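PDB 2YQU: 2-oxoglutarate dehydrogenase E3 component from Thermus thermophilus, which probably oxidises protein-bound dihydrolipoyl groups back to lipoyl groups with NAD(+) as acceptor, using one FAD in each subunit. Local coordinates for residues Ala405-Gly408 against Asp409-Glu413. Sequence-based numbering, arbitrary orientation.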
ATOM      1  N   ALA A 405      -0.349   0.546 -10.442  1.00 13.37           N
ATOM      2  CA  ALA A 405       0.500  -0.289  -9.610  1.00 13.63           C
ATOM      3  C   ALA A 405       0.054  -0.179  -8.157  1.00 13.67           C
ATOM      4  O   ALA A 405      -0.068   0.905  -7.631  1.00 13.83           O
ATOM      5  CB  ALA A 405       1.950   0.149  -9.763  1.00 13.77           C
ATOM      6  N   ARG A 406      -0.268  -1.314  -7.549  1.00 13.73           N
ATOM      7  CA  ARG A 406      -0.615  -1.386  -6.130  1.00 14.05           C
ATOM      8  C   ARG A 406      -1.796  -0.500  -5.702  1.00 13.02           C
ATOM      9  O   ARG A 406      -1.912  -0.150  -4.540  1.00 12.32           O
ATOM     10  CB  ARG A 406       0.633  -1.101  -5.291  1.00 14.93           C
ATOM     11  CG  ARG A 406       1.728  -2.126  -5.578  1.00 17.62           C
ATOM     12  CD  ARG A 406       3.115  -1.658  -5.350  1.00 21.86           C
ATOM     13  NE  ARG A 406       4.060  -2.660  -5.829  1.00 24.90           N
ATOM     14  CZ  ARG A 406       5.373  -2.572  -5.700  1.00 26.59           C
ATOM     15  NH1 ARG A 406       5.920  -1.523  -5.103  1.00 28.35           N
ATOM     16  NH2 ARG A 406       6.151  -3.540  -6.171  1.00 27.45           N
ATOM     17  N   VAL A 407      -2.702  -0.183  -6.622  1.00 12.61           N
ATOM     18  CA  VAL A 407      -3.764   0.762  -6.308  1.00 12.93           C
ATOM     19  C   VAL A 407      -4.691   0.224  -5.219  1.00 12.65           C
ATOM     20  O   VAL A 407      -5.288   0.992  -4.473  1.00 13.19           O
ATOM     21  CB  VAL A 407      -4.557   1.186  -7.567  1.00 13.04           C
ATOM     22  CG1 VAL A 407      -5.733   0.265  -7.831  1.00 13.21           C
ATOM     23  CG2 VAL A 407      -5.009   2.635  -7.443  1.00 12.98           C
ATOM     24  N   GLY A 408      -4.810  -1.092  -5.138  1.00 13.07           N
ATOM     25  CA  GLY A 408      -5.549  -1.709  -4.058  1.00 13.00           C
ATOM     26  C   GLY A 408      -4.970  -1.392  -2.688  1.00 12.97           C
ATOM     27  O   GLY A 408      -5.719  -1.090  -1.736  1.00 12.77           O
ATOM     28  N   ASP A 409      -3.650  -1.470  -2.571  1.00 12.61           N
ATOM     29  CA  ASP A 409      -2.967  -1.103  -1.330  1.00 12.94           C
ATOM     30  C   ASP A 409      -3.200   0.363  -0.985  1.00 12.31           C
ATOM     31  O   ASP A 409      -3.389   0.714   0.171  1.00 12.79           O
ATOM     32  CB  ASP A 409      -1.464  -1.345  -1.425  1.00 13.08           C
ATOM     33  CG  ASP A 409      -1.102  -2.806  -1.567  1.00 15.31           C
ATOM     34  OD1 ASP A 409      -1.921  -3.695  -1.214  1.00 15.12           O
ATOM     35  OD2 ASP A 409       0.008  -3.155  -2.019  1.00 19.44           O
ATOM     36  N   VAL A 410      -3.158   1.222  -1.991  1.00 12.74           N
ATOM     37  CA  VAL A 410      -3.368   2.647  -1.785  1.00 12.54           C
ATOM     38  C   VAL A 410      -4.798   2.911  -1.326  1.00 12.54           C
ATOM     39  O   VAL A 410      -5.027   3.716  -0.412  1.00 12.68           O
ATOM     40  CB  VAL A 410      -3.058   3.465  -3.071  1.00 12.57           C
ATOM     41  CG1 VAL A 410      -3.437   4.931  -2.896  1.00 13.21           C
ATOM     42  CG2 VAL A 410      -1.574   3.340  -3.425  1.00 12.65           C
ATOM     43  N   LEU A 411      -5.761   2.213  -1.925  1.00 12.53           N
ATOM     44  CA  LEU A 411      -7.165   2.484  -1.630  1.00 13.01           C
ATOM     45  C   LEU A 411      -7.645   1.849  -0.321  1.00 13.03           C
ATOM     46  O   LEU A 411      -8.789   2.070   0.070  1.00 13.60           O
ATOM     47  CB  LEU A 411      -8.064   2.072  -2.801  1.00 12.86           C
ATOM     48  CG  LEU A 411      -8.510   3.198  -3.718  1.00 13.56           C
ATOM     49  CD1 LEU A 411      -7.318   4.030  -4.159  1.00 12.99           C
ATOM     50  CD2 LEU A 411      -9.264   2.629  -4.912  1.00 14.87           C
ATOM     51  N   ALA A 412      -6.782   1.084   0.356  1.00 13.38           N
ATOM     52  CA  ALA A 412      -7.020   0.705   1.744  1.00 12.96           C
ATOM     53  C   ALA A 412      -7.294   1.936   2.588  1.00 12.96           C
ATOM     54  O   ALA A 412      -8.202   1.939   3.404  1.00 12.81           O
ATOM     55  CB  ALA A 412      -5.843  -0.077   2.312  1.00 13.25           C
ATOM     56  N   GLU A 413      -6.493   2.976   2.385  1.00 12.20           N
ATOM     57  CA  GLU A 413      -6.689   4.251   3.060  1.00 12.94           C
ATOM     58  C   GLU A 413      -8.008   4.935   2.683  1.00 12.84           C
ATOM     59  O   GLU A 413      -8.646   5.581   3.525  1.00 12.79           O
ATOM     60  CB  GLU A 413      -5.520   5.173   2.726  1.00 12.51           C
ATOM     61  CG  GLU A 413      -5.441   6.400   3.597  1.00 13.58           C
ATOM     62  CD  GLU A 413      -4.470   7.418   3.070  1.00 14.84           C
ATOM     63  OE1 GLU A 413      -3.511   7.029   2.365  1.00 15.21           O
ATOM     64  OE2 GLU A 413      -4.675   8.605   3.360  1.00 16.03           O
TER
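The first turn of helix 407-419, in the dimerisation domain of this disulfide oxidoreductase, starts from R406 at the N-cap position. R406 sits in the left-handed helical region (phi 57°), where the chain turns from strand 397-404 into the helix, and its carbonyl oxygen opens the helical ladder by accepting V410 N at 3.2 Å from R406 O. V407 O takes L411 N at 2.9 Å, while A412 N to G408 O is weak and bent. D409 CB packs 3.4 Å from R406 O, and with CG anti to its own carbonyl carbon (chi1 -65°) the carboxylate swings back beside the arginine's aliphatic stem; D409 OD2 lies 3.9 Å from R406 CB. The extended chain carries the guanidinium away from the carboxylate: R406 NE stays 5.6 Å from D409 OD2, too far for a salt bridge, though the opposite charges may still attract weakly. Replacing D409 by alanine takes away the carboxylate, which would probably leave the R406 stem less packed and its positive charge without this nearby negative one. On the buried side, V407 CG2 meets L411 CD1 at 4.2 Å, and both residues pack on strands 345-350 and 385-391; V410 also touches helix 438-449, and A412 packs against E413 of the second subunit.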